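Local atomic coordinates of putative epoxide hydrolase protein (Klebsiella pneumoniae subsp. pneumoniae, PDB entry 5BOV), a protein that probably hydrolyses epoxides or carboxylic esters as a member of the alpha/beta-hydrolase family, its natural substrate not being established. Residues A[43-46]-A[47-50]; A[88-91]-A[92-96]; A[112-115]-A[116-120]; A[167-170]-A[171-175]; A[202-206]-A[207-211]. One frame throughout, in Å; residues are numbered along the deposited sequence.

Contact 1: residues A[43-46]-A[47-50]; sequences DIQS and YAQV
Tyr47 and Ser46 are sequence neighbours, yet their side chains meet as packing partners: the methylene CB of Ser46 sits over one face of the Tyr47 ring, displaced toward its rim, in a CH-pi contact whose CB lies 4.3 Å from the ring centroid. The tyrosine ring reaches this place because its CG lies beside its own backbone N (chi1 -58°), which swings the ring back along the preceding peptide. Ala48, the third partner, sets its methyl CB 3.6 Å from NE2 of Gln45, whose chain folds at its second torsion to bring the amide round. A short 3-10 turn makes these approaches possible. Tyr47 N donates to Ile44 O at 2.9 Å, and Ala48 N to Gln45 O at 3.1 Å; both donors stand well above the plane of the carbonyl they meet, as expected of so tight a coil. An Asx turn opens it: Asp43 OD1, met from above the carboxylate plane, takes the N-H of Gln45 at 2.9 Å. Asp43 OD1 is also bound by Thr200. At the far end one water is held 2.8 Å from Ser46 O and 2.9 Å from Gln49 N, bridging the turn to the approach of helix 50-56. The Tyr47 hydroxyl is hydrogen-bonded to Leu37 O at the end of strand 32-37, while the ring packs against Val63, Phe109 and Pro287.

Contact 2: residues A[88-91]-A[92-96]; sequences MAAD and IVHLM
Ala90 O receives the N-H of His94 at 2.9 Å, almost straight (169°) and nearly along the C=O axis. The same oxygen also lies 3.1 Å from His94 CD2, so backbone and imidazole of one residue gather at a single carbonyl. This follows from the first torsion of His94 (chi1 -73°), which turns CG to the N-terminal side and lays the ring back over the previous turn, where CD2 comes to 4.5 Å from Ala90 CB. One residue further on, Leu95 N donates to Asp91 O at 2.9 Å. Ile92 behaves in a like manner to His94: its CG1 branch folds back to 3.5 Å from Met88 O, the carbonyl its own N-H binds, and Val93 brings CG2 to 3.6 Å from Ala89 O. These i to i+4 steps are those of a regular alpha helix, in which the side chains of Ile92, Val93 and His94 lean back on the carbonyls one turn earlier. The carboxylate of Asp91 turns elsewhere, to a salt bridge with Arg67. Helix 85-98 packs on strand 59-74 through Ile92 and Leu95, which meet Pro64, and against helix 111-122 through selenomethionine Met88 and the methyl group of Ala89.

Contact 3: residues A[112-115]-A[116-120]; sequences GART and ADIVA
Asp117 folds back over Ala113, and its path can be traced atom by atom. CB stands 3.3 Å from Ala113 O and about as far from Arg114 O. With chi1 at -69° the next carbon, CG, lies beside the backbone N and comes 2.9 Å from Ala113 O, which faces the carboxylate carbon from almost directly above the plane. The two tips are consequently nearly equidistant from that carbonyl, OD1 at 3.0 Å and OD2 at 3.2 Å. Their real partners lie beyond the helix: OD1 is hydrogen-bonded to Ser132 and OD2 to Leu137 N. On another flank Arg114 and Ile118 run side by side, with Arg114 CG 4.1 Å from Ile118 CD1, while the guanidinium binds Asn216 and makes a cation-pi contact with Trp111. Helix 111-122 is the connecting helix of a beta-alpha-beta unit, and its Gly112 belongs to a sequence consistent with a nucleophile elbow. Ala113 O and the carboxylate oxygens are all acceptors, so their closeness should cost some energy; the bond of 2.8 Å from Asp117 N to Ala113 O, together with the two outside donors, probably pays for it and holds the buried acid in place.

Contact 4: residues A[167-170]-A[171-175]; sequences GEAG and YRQNT
Glu168 and Arg172 both send CG opposite the backbone N (chi1 175° and 179°), so their chains leave the helix side by side and run the same way. Glu168 then stays extended, whereas Arg172 bends at its third torsion and turns the guanidinium back onto the carboxylate. NH1 of Arg172 donates to OE2 of Glu168 at 2.8 Å, a nearly straight hydrogen bond within a salt bridge; it meets the anti lone pair of OE2, and OE2 lies in the guanidinium plane. The two flat groups are twisted against each other by 65°, and this is the one direct bond between them. A water completes the link: it donates to Glu168 OE2 at 2.8 Å and accepts from Arg172 NH2 at 2.6 Å, so OE2 is gripped twice and the rotation of both groups is restrained. Along the next flank Gln173 folds back, placing CG 3.2 Å from Ala169 O, the oxygen that its own N-H binds at 2.8 Å. Beyond the end of the helix, Thr175 OG1 returns a bond of 2.6 Å to Tyr171 O, in the carbonyl plane. Tyr171 packs against Phe162 and Phe178. An acid and a base four residues apart are the classic i to i+4 salt bridge of a partly exposed helix flank, set here among the helices between strands 127-133 and 247-252, where alpha/beta hydrolases commonly insert a cap.

Contact 5: residues A[202-206]-A[207-211]; sequences RALDN and PDHVA
Asn206 and His209 carry the tight half of this contact, together with Leu204. Asn206 OD1 accepts the N-H of Asp208 at 2.8 Å, and Asn206 O that of His209 at 2.9 Å; the second bond closes a type I beta turn from Asn206 to His209 that leads into helix 209-220. The first is a capping bond: with CG opposite its backbone N (chi1 180°), Asn206 swings its amide oxygen forward to the N-H of Asp208, only 3.3 Å from Asp208 CB. Leu204 comes alongside the imidazole of His209 and covers one face, its CD2 4.0 Å from the ring centroid in a CH-pi contact. Leu204 O meanwhile lies 3.3 Å from His209 CB, so leucine backbone and side chain both press on the histidine. The outer side is looser. Pro207 and Asp205 are exposed, and the proline ring crosses the Asn206 side chain at about a right angle. A water also enters the turn, donating to Asn206 O at 2.9 Å and accepting from Val210 N at 3.0 Å; Asn206 O thus holds two donors. Beyond the turn, the Asn206 amide donates to Gly70 O and Thr72 O of strand 59-74, while His209 ND1 is hydrogen-bonded to Gly68 O and NE2 to Tyr171 OH of helix 165-173. Trp40 lies almost parallel to the His209 ring, Tyr69 meets it edge-to-face, and Ala179 of helix 175-186 touches Leu204.

Contacts 2 and 3, with centres about 10 Å apart, are neighbouring helices of the hydrolase core, interlocked by Ala89 CB and Ile118 CG2 at 3.3 Å. Contacts 4 and 5, about 11 Å between centres, belong to the helical region inserted after strand 127-133, contact 5 including the loop before helix 209-220; a probable hydrogen bond of 2.7 Å between Tyr171 OH and His209 NE2 links them. Contact 1 touches contact 5 through Asp43 OD2 and Ala203 CB, 3.2 Å apart, but stops about 6 Å, between nearest atoms, short of contact 3. Gly112 of contact 3 belongs to the probable nucleophile elbow, which the side chain of Tyr47 in contact 1 touches.

Contact 1: residues A[43-46]-A[47-50]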
loop_
_atom_site.group_PDB
_atom_site.type_symbol
_atom_site.label_atom_id
_atom_site.label_comp_id
_atom_site.label_asym_id
_atom_site.label_seq_id
_atom_site.Cartn_x
_atom_site.Cartn_y
_atom_site.Cartn_z
ATOM N N ASP A 43 -4.719 4.541 -5.919
ATOM C CA ASP A 43 -5.607 4.926 -4.819
ATOM C C ASP A 43 -6.661 3.845 -4.546
ATOM O O ASP A 43 -6.493 2.720 -5.015
ATOM C CB ASP A 43 -6.254 6.308 -5.032
ATOM C CG ASP A 43 -7.407 6.285 -5.993
ATOM O OD1 ASP A 43 -7.585 5.303 -6.730
ATOM O OD2 ASP A 43 -8.045 7.369 -6.071
ATOM N N ILE A 44 -7.710 4.185 -3.804
ATOM C CA ILE A 44 -8.747 3.233 -3.443
ATOM C C ILE A 44 -9.412 2.556 -4.657
ATOM O O ILE A 44 -10.006 1.479 -4.564
ATOM C CB ILE A 44 -9.832 3.859 -2.539
ATOM C CG1 ILE A 44 -10.594 4.967 -3.243
ATOM C CG2 ILE A 44 -9.166 4.335 -1.233
ATOM C CD1 ILE A 44 -11.797 5.424 -2.492
ATOM N N GLN A 45 -9.371 3.208 -5.846
ATOM C CA GLN A 45 -9.972 2.592 -7.010
ATOM C C GLN A 45 -9.337 1.271 -7.399
ATOM O O GLN A 45 -9.909 0.469 -8.152
ATOM C CB GLN A 45 -9.984 3.548 -8.219
ATOM C CG GLN A 45 -10.703 4.871 -7.991
ATOM C CD GLN A 45 -12.108 4.762 -7.380
ATOM O OE1 GLN A 45 -12.459 5.626 -6.507
ATOM N NE2 GLN A 45 -12.867 3.868 -7.796
ATOM N N SER A 46 -8.136 1.004 -6.886
ATOM C CA SER A 46 -7.498 -0.279 -7.065
ATOM C C SER A 46 -8.404 -1.443 -6.534
ATOM O O SER A 46 -8.277 -2.559 -7.043
ATOM C CB SER A 46 -6.199 -0.335 -6.266
ATOM O OG SER A 46 -5.233 0.592 -6.738
ATOM N N TYR A 47 -9.327 -1.107 -5.626
ATOM C CA TYR A 47 -10.218 -2.063 -5.019
ATOM C C TYR A 47 -11.659 -1.808 -5.338
ATOM O O TYR A 47 -12.520 -2.439 -4.738
ATOM C CB TYR A 47 -9.978 -2.058 -3.516
ATOM C CG TYR A 47 -8.532 -2.383 -3.149
ATOM C CD1 TYR A 47 -8.045 -3.679 -3.292
ATOM C CD2 TYR A 47 -7.659 -1.396 -2.699
ATOM C CE1 TYR A 47 -6.769 -4.022 -2.926
ATOM C CE2 TYR A 47 -6.335 -1.702 -2.361
ATOM C CZ TYR A 47 -5.881 -2.999 -2.485
ATOM O OH TYR A 47 -4.612 -3.351 -2.114
ATOM N N ALA A 48 -11.947 -1.080 -6.423
ATOM C CA ALA A 48 -13.347 -0.787 -6.748
ATOM C C ALA A 48 -14.095 -2.009 -7.172
ATOM O O ALA A 48 -15.353 -2.003 -7.124
ATOM C CB ALA A 48 -13.440 0.295 -7.805
ATOM N N GLN A 49 -13.433 -3.006 -7.739
ATOM C CA GLN A 49 -14.054 -4.300 -8.061
ATOM C C GLN A 49 -13.845 -5.346 -6.992
ATOM O O GLN A 49 -14.799 -6.086 -6.625
ATOM C CB GLN A 49 -13.637 -4.826 -9.429
ATOM C CG GLN A 49 -14.047 -3.861 -10.503
ATOM C CD GLN A 49 -13.670 -4.373 -11.904
ATOM O OE1 GLN A 49 -12.496 -4.439 -12.273
ATOM N NE2 GLN A 49 -14.694 -4.678 -12.734
ATOM N N VAL A 50 -12.678 -5.371 -6.393
ATOM C CA VAL A 50 -12.408 -6.329 -5.313
ATOM C C VAL A 50 -13.340 -6.137 -4.142
ATOM O O VAL A 50 -13.897 -7.122 -3.599
ATOM C CB VAL A 50 -10.946 -6.182 -4.823
ATOM C CG1 VAL A 50 -10.679 -6.938 -3.529
ATOM C CG2 VAL A 50 -9.974 -6.572 -5.912
HETATM O O HOH W 1 -10.636 -3.730 -7.949
#

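Contact 2: residues A[88-91]-A[92-96]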
loop_
_atom_site.group_PDB
_atom_site.type_symbol
_atom_site.label_atom_id
_atom_site.label_comp_id
_atom_site.label_asym_id
_atom_site.label_seq_id
_atom_site.Cartn_x
_atom_site.Cartn_y
_atom_site.Cartn_z
HETATM N N MSE A 88 2.614 5.138 8.311
HETATM C CA MSE A 88 1.446 4.634 7.648
HETATM C C MSE A 88 0.873 3.443 8.369
HETATM O O MSE A 88 -0.355 3.314 8.441
HETATM C CB MSE A 88 1.743 4.284 6.187
HETATM C CG MSE A 88 2.227 5.560 5.470
HETATM SE SE MSE A 88 2.504 5.150 3.585
HETATM C CE MSE A 88 3.755 6.641 3.203
ATOM N N ALA A 89 1.722 2.552 8.897
ATOM C CA ALA A 89 1.242 1.446 9.701
ATOM C C ALA A 89 0.486 1.953 10.938
ATOM O O ALA A 89 -0.627 1.478 11.252
ATOM C CB ALA A 89 2.397 0.546 10.092
ATOM N N ALA A 90 1.063 2.954 11.614
ATOM C CA ALA A 90 0.388 3.548 12.776
ATOM C C ALA A 90 -0.971 4.121 12.394
ATOM O O ALA A 90 -1.942 3.953 13.152
ATOM C CB ALA A 90 1.262 4.618 13.404
ATOM N N ASP A 91 -1.070 4.754 11.193
ATOM C CA ASP A 91 -2.311 5.330 10.716
ATOM C C ASP A 91 -3.408 4.203 10.644
ATOM O O ASP A 91 -4.579 4.398 11.013
ATOM C CB ASP A 91 -2.211 5.889 9.314
ATOM C CG ASP A 91 -1.302 7.114 9.164
ATOM O OD1 ASP A 91 -1.177 7.887 10.174
ATOM O OD2 ASP A 91 -0.831 7.313 8.026
ATOM N N ILE A 92 -3.016 3.046 10.141
ATOM C CA ILE A 92 -3.966 1.961 9.993
ATOM C C ILE A 92 -4.441 1.404 11.310
ATOM O O ILE A 92 -5.623 1.059 11.503
ATOM C CB ILE A 92 -3.449 0.854 8.994
ATOM C CG1 ILE A 92 -3.218 1.461 7.611
ATOM C CG2 ILE A 92 -4.391 -0.340 8.949
ATOM C CD1 ILE A 92 -4.336 2.337 7.030
ATOM N N VAL A 93 -3.529 1.293 12.273
ATOM C CA VAL A 93 -3.882 0.836 13.603
ATOM C C VAL A 93 -4.842 1.883 14.258
ATOM O O VAL A 93 -5.833 1.490 14.869
ATOM C CB VAL A 93 -2.681 0.579 14.522
ATOM C CG1 VAL A 93 -3.119 0.242 15.952
ATOM C CG2 VAL A 93 -1.883 -0.546 13.954
ATOM N N HIS A 94 -4.540 3.179 14.114
ATOM C CA HIS A 94 -5.458 4.201 14.622
ATOM C C HIS A 94 -6.821 4.119 13.937
ATOM O O HIS A 94 -7.882 4.312 14.597
ATOM C CB HIS A 94 -4.879 5.597 14.384
ATOM C CG HIS A 94 -3.742 5.922 15.284
ATOM N ND1 HIS A 94 -3.809 5.843 16.666
ATOM C CD2 HIS A 94 -2.531 6.439 14.991
ATOM C CE1 HIS A 94 -2.635 6.219 17.166
ATOM N NE2 HIS A 94 -1.847 6.580 16.176
ATOM N N LEU A 95 -6.844 3.804 12.640
ATOM C CA LEU A 95 -8.154 3.624 11.937
ATOM C C LEU A 95 -8.899 2.444 12.513
ATOM O O LEU A 95 -10.134 2.521 12.741
ATOM C CB LEU A 95 -7.904 3.395 10.424
ATOM C CG LEU A 95 -9.093 3.144 9.555
ATOM C CD1 LEU A 95 -10.045 4.335 9.552
ATOM C CD2 LEU A 95 -8.652 2.788 8.130
HETATM N N MSE A 96 -8.202 1.331 12.742
HETATM C CA MSE A 96 -8.833 0.113 13.303
HETATM C C MSE A 96 -9.415 0.444 14.651
HETATM O O MSE A 96 -10.594 0.114 14.958
HETATM C CB MSE A 96 -7.824 -1.040 13.375
HETATM C CG MSE A 96 -7.589 -1.635 11.967
HETATM SE SE MSE A 96 -6.169 -2.987 12.137
HETATM C CE MSE A 96 -7.363 -4.300 12.826
#

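Contact 3: residues A[112-115]-A[116-120]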
loop_
_atom_site.group_PDB
_atom_site.type_symbol
_atom_site.label_atom_id
_atom_site.label_comp_id
_atom_site.label_asym_id
_atom_site.label_seq_id
_atom_site.Cartn_x
_atom_site.Cartn_y
_atom_site.Cartn_z
ATOM N N GLY A 112 1.006 -0.094 0.245
ATOM C CA GLY A 112 0.023 -0.766 1.016
ATOM C C GLY A 112 0.434 -2.153 1.533
ATOM O O GLY A 112 0.020 -2.571 2.602
ATOM N N ALA A 113 1.213 -2.862 0.737
ATOM C CA ALA A 113 1.777 -4.138 1.150
ATOM C C ALA A 113 2.776 -3.919 2.261
ATOM O O ALA A 113 2.800 -4.627 3.264
ATOM C CB ALA A 113 2.421 -4.912 0.029
ATOM N N ARG A 114 3.691 -2.941 2.074
ATOM C CA ARG A 114 4.631 -2.587 3.133
ATOM C C ARG A 114 3.930 -2.234 4.422
ATOM O O ARG A 114 4.259 -2.743 5.492
ATOM C CB ARG A 114 5.473 -1.443 2.684
ATOM C CG ARG A 114 6.526 -1.028 3.645
ATOM C CD ARG A 114 7.225 0.252 3.173
ATOM N NE ARG A 114 6.319 1.373 3.288
ATOM C CZ ARG A 114 6.420 2.527 2.653
ATOM N NH1 ARG A 114 7.378 2.751 1.772
ATOM N NH2 ARG A 114 5.546 3.505 2.946
ATOM N N THR A 115 2.840 -1.462 4.311
ATOM C CA THR A 115 2.120 -1.024 5.451
ATOM C C THR A 115 1.417 -2.232 6.155
ATOM O O THR A 115 1.537 -2.390 7.365
ATOM C CB THR A 115 1.042 0.029 5.055
ATOM O OG1 THR A 115 1.694 1.184 4.481
ATOM C CG2 THR A 115 0.266 0.451 6.199
ATOM N N ALA A 116 0.776 -3.093 5.371
ATOM C CA ALA A 116 0.152 -4.278 5.956
ATOM C C ALA A 116 1.177 -5.227 6.577
ATOM O O ALA A 116 0.918 -5.785 7.638
ATOM C CB ALA A 116 -0.613 -5.044 4.862
ATOM N N ASP A 117 2.340 -5.386 5.924
ATOM C CA ASP A 117 3.423 -6.164 6.405
ATOM C C ASP A 117 3.827 -5.645 7.841
ATOM O O ASP A 117 4.044 -6.457 8.756
ATOM C CB ASP A 117 4.639 -6.133 5.541
ATOM C CG ASP A 117 4.471 -6.837 4.208
ATOM O OD1 ASP A 117 3.429 -7.490 3.959
ATOM O OD2 ASP A 117 5.365 -6.589 3.385
ATOM N N ILE A 118 3.998 -4.329 7.963
ATOM C CA ILE A 118 4.397 -3.743 9.212
ATOM C C ILE A 118 3.331 -3.984 10.294
ATOM O O ILE A 118 3.714 -4.337 11.444
ATOM C CB ILE A 118 4.711 -2.246 9.062
ATOM C CG1 ILE A 118 5.934 -2.077 8.222
ATOM C CG2 ILE A 118 4.916 -1.566 10.464
ATOM C CD1 ILE A 118 6.153 -0.651 7.726
ATOM N N VAL A 119 2.060 -3.785 9.989
ATOM C CA VAL A 119 1.027 -4.044 10.975
ATOM C C VAL A 119 1.098 -5.490 11.438
ATOM O O VAL A 119 1.038 -5.783 12.646
ATOM C CB VAL A 119 -0.380 -3.689 10.493
ATOM C CG1 VAL A 119 -1.379 -3.917 11.545
ATOM C CG2 VAL A 119 -0.392 -2.231 10.123
ATOM N N ALA A 120 1.274 -6.433 10.497
ATOM C CA ALA A 120 1.345 -7.804 10.848
ATOM C C ALA A 120 2.565 -8.150 11.676
ATOM O O ALA A 120 2.505 -9.033 12.531
ATOM C CB ALA A 120 1.287 -8.651 9.563
#

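Contact 4: residues A[167-170]-A[171-175]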
loop_
_atom_site.group_PDB
_atom_site.type_symbol
_atom_site.label_atom_id
_atom_site.label_comp_id
_atom_site.label_asym_id
_atom_site.label_seq_id
_atom_site.Cartn_x
_atom_site.Cartn_y
_atom_site.Cartn_z
ATOM N N GLY A 167 13.457 17.002 -8.825
ATOM C CA GLY A 167 12.462 15.952 -8.792
ATOM C C GLY A 167 11.199 16.325 -8.056
ATOM O O GLY A 167 10.087 15.975 -8.476
ATOM N N GLU A 168 11.344 16.976 -6.932
ATOM C CA GLU A 168 10.182 17.474 -6.210
ATOM C C GLU A 168 9.385 18.427 -7.120
ATOM O O GLU A 168 8.163 18.353 -7.231
ATOM C CB GLU A 168 10.571 18.164 -4.917
ATOM C CG GLU A 168 9.331 18.787 -4.223
ATOM C CD GLU A 168 9.583 19.412 -2.845
ATOM O OE1 GLU A 168 10.649 19.162 -2.263
ATOM O OE2 GLU A 168 8.709 20.202 -2.373
ATOM N N ALA A 169 10.109 19.380 -7.749
ATOM C CA ALA A 169 9.443 20.313 -8.622
ATOM C C ALA A 169 8.764 19.642 -9.840
ATOM O O ALA A 169 7.664 20.017 -10.208
ATOM C CB ALA A 169 10.448 21.403 -9.096
ATOM N N GLY A 170 9.430 18.666 -10.434
ATOM C CA GLY A 170 8.878 17.922 -11.533
ATOM C C GLY A 170 7.610 17.187 -11.128
ATOM O O GLY A 170 6.608 17.179 -11.857
ATOM N N TYR A 171 7.656 16.572 -9.958
ATOM C CA TYR A 171 6.496 15.771 -9.530
ATOM C C TYR A 171 5.337 16.672 -9.232
ATOM O O TYR A 171 4.185 16.337 -9.491
ATOM C CB TYR A 171 6.844 14.803 -8.384
ATOM C CG TYR A 171 5.765 13.733 -8.174
ATOM C CD1 TYR A 171 5.422 12.870 -9.225
ATOM C CD2 TYR A 171 5.102 13.618 -6.975
ATOM C CE1 TYR A 171 4.391 11.950 -9.050
ATOM C CE2 TYR A 171 4.066 12.701 -6.782
ATOM C CZ TYR A 171 3.740 11.859 -7.808
ATOM O OH TYR A 171 2.709 10.935 -7.697
ATOM N N ARG A 172 5.639 17.815 -8.643
ATOM C CA ARG A 172 4.586 18.809 -8.327
ATOM C C ARG A 172 4.014 19.439 -9.579
ATOM O O ARG A 172 2.795 19.603 -9.700
ATOM C CB ARG A 172 5.095 19.882 -7.398
ATOM C CG ARG A 172 4.047 20.945 -7.050
ATOM C CD ARG A 172 4.485 21.796 -5.898
ATOM N NE ARG A 172 4.296 21.087 -4.645
ATOM C CZ ARG A 172 5.247 20.745 -3.786
ATOM N NH1 ARG A 172 6.531 21.022 -3.994
ATOM N NH2 ARG A 172 4.876 20.112 -2.673
ATOM N N GLN A 173 4.858 19.846 -10.506
ATOM C CA GLN A 173 4.349 20.480 -11.726
ATOM C C GLN A 173 3.612 19.515 -12.684
ATOM O O GLN A 173 2.743 19.945 -13.453
ATOM C CB GLN A 173 5.489 21.091 -12.503
ATOM C CG GLN A 173 6.059 22.297 -11.804
ATOM C CD GLN A 173 7.280 22.842 -12.557
ATOM O OE1 GLN A 173 7.429 22.662 -13.795
ATOM N NE2 GLN A 173 8.183 23.449 -11.812
ATOM N N ASN A 174 4.048 18.255 -12.697
ATOM C CA ASN A 174 3.688 17.270 -13.704
ATOM C C ASN A 174 3.084 15.995 -13.010
ATOM O O ASN A 174 3.276 14.936 -13.586
ATOM C CB ASN A 174 4.943 16.789 -14.529
ATOM C CG ASN A 174 5.669 17.943 -15.219
ATOM O OD1 ASN A 174 5.012 18.866 -15.708
ATOM N ND2 ASN A 174 7.023 17.895 -15.276
ATOM N N THR A 175 2.307 16.159 -11.948
ATOM C CA THR A 175 1.888 14.995 -11.144
ATOM C C THR A 175 1.141 13.998 -12.020
ATOM O O THR A 175 1.425 12.780 -12.036
ATOM C CB THR A 175 1.046 15.351 -9.959
ATOM O OG1 THR A 175 1.582 16.486 -9.314
ATOM C CG2 THR A 175 0.898 14.209 -9.072
HETATM O O HOH W 2 6.577 19.553 -0.736
#

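Contact 5: residues A[202-206]-A[207-211]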
loop_
_atom_site.group_PDB
_atom_site.type_symbol
_atom_site.label_atom_id
_atom_site.label_comp_id
_atom_site.label_asym_id
_atom_site.label_seq_id
_atom_site.Cartn_x
_atom_site.Cartn_y
_atom_site.Cartn_z
ATOM N N ARG A 202 -7.183 12.183 -9.766
ATOM C CA ARG A 202 -7.861 13.156 -8.958
ATOM C C ARG A 202 -7.390 13.097 -7.491
ATOM O O ARG A 202 -7.211 14.135 -6.799
ATOM C CB ARG A 202 -9.450 12.983 -9.188
ATOM C CG ARG A 202 -10.312 13.877 -8.334
ATOM C CD ARG A 202 -11.854 13.587 -8.355
ATOM N NE ARG A 202 -12.339 14.372 -7.201
ATOM C CZ ARG A 202 -12.516 15.720 -7.184
ATOM N NH1 ARG A 202 -12.355 16.507 -8.293
ATOM N NH2 ARG A 202 -12.910 16.306 -6.033
ATOM N N ALA A 203 -7.212 11.887 -6.966
ATOM C CA ALA A 203 -6.767 11.698 -5.617
ATOM C C ALA A 203 -5.313 12.057 -5.401
ATOM O O ALA A 203 -4.933 12.433 -4.294
ATOM C CB ALA A 203 -6.993 10.239 -5.186
ATOM N N LEU A 204 -4.495 12.046 -6.474
ATOM C CA LEU A 204 -3.130 12.519 -6.394
ATOM C C LEU A 204 -2.977 13.993 -6.298
ATOM O O LEU A 204 -1.864 14.481 -6.111
ATOM C CB LEU A 204 -2.302 11.973 -7.573
ATOM C CG LEU A 204 -2.459 10.453 -7.859
ATOM C CD1 LEU A 204 -1.606 10.017 -9.057
ATOM C CD2 LEU A 204 -2.120 9.578 -6.652
ATOM N N ASP A 205 -4.064 14.748 -6.517
ATOM C CA ASP A 205 -4.048 16.210 -6.373
ATOM C C ASP A 205 -4.272 16.633 -4.928
ATOM O O ASP A 205 -4.204 17.811 -4.645
ATOM C CB ASP A 205 -5.105 16.818 -7.309
ATOM C CG ASP A 205 -4.738 16.673 -8.770
ATOM O OD1 ASP A 205 -3.516 16.649 -9.137
ATOM O OD2 ASP A 205 -5.663 16.558 -9.587
ATOM N N ASN A 206 -4.396 15.713 -3.998
ATOM C CA ASN A 206 -4.340 16.003 -2.581
ATOM C C ASN A 206 -3.161 16.920 -2.277
ATOM O O ASN A 206 -2.040 16.688 -2.745
ATOM C CB ASN A 206 -4.222 14.650 -1.811
ATOM C CG ASN A 206 -4.147 14.829 -0.291
ATOM O OD1 ASN A 206 -3.188 15.335 0.204
ATOM N ND2 ASN A 206 -5.130 14.292 0.435
ATOM N N PRO A 207 -3.382 17.960 -1.452
ATOM C CA PRO A 207 -2.305 18.943 -1.258
ATOM C C PRO A 207 -1.054 18.439 -0.534
ATOM O O PRO A 207 -0.006 19.086 -0.608
ATOM C CB PRO A 207 -2.973 20.041 -0.431
ATOM C CG PRO A 207 -4.168 19.457 0.156
ATOM C CD PRO A 207 -4.639 18.357 -0.808
ATOM N N ASP A 208 -1.147 17.269 0.088
ATOM C CA ASP A 208 -0.004 16.651 0.705
ATOM C C ASP A 208 0.662 15.570 -0.175
ATOM O O ASP A 208 1.672 14.999 0.250
ATOM C CB ASP A 208 -0.449 15.922 1.980
ATOM C CG ASP A 208 -1.172 16.838 2.996
ATOM O OD1 ASP A 208 -0.647 17.964 3.171
ATOM O OD2 ASP A 208 -2.198 16.373 3.569
ATOM N N HIS A 209 0.100 15.258 -1.355
ATOM C CA HIS A 209 0.570 14.103 -2.073
ATOM C C HIS A 209 2.065 14.188 -2.449
ATOM O O HIS A 209 2.801 13.222 -2.323
ATOM C CB HIS A 209 -0.252 13.897 -3.350
ATOM C CG HIS A 209 0.213 12.694 -4.127
ATOM N ND1 HIS A 209 0.070 11.422 -3.638
ATOM C CD2 HIS A 209 0.935 12.603 -5.257
ATOM C CE1 HIS A 209 0.659 10.582 -4.469
ATOM N NE2 HIS A 209 1.201 11.296 -5.450
ATOM N N VAL A 210 2.465 15.344 -2.931
ATOM C CA VAL A 210 3.872 15.498 -3.325
ATOM C C VAL A 210 4.733 15.341 -2.128
ATOM O O VAL A 210 5.764 14.613 -2.196
ATOM C CB VAL A 210 4.119 16.831 -4.065
ATOM C CG1 VAL A 210 5.605 17.101 -4.277
ATOM C CG2 VAL A 210 3.395 16.803 -5.399
ATOM N N ALA A 211 4.399 16.069 -1.040
ATOM C CA ALA A 211 5.250 16.049 0.120
ATOM C C ALA A 211 5.406 14.611 0.636
ATOM O O ALA A 211 6.504 14.181 1.012
ATOM C CB ALA A 211 4.718 16.952 1.208
HETATM O O HOH W 3 0.527 17.547 -3.708
#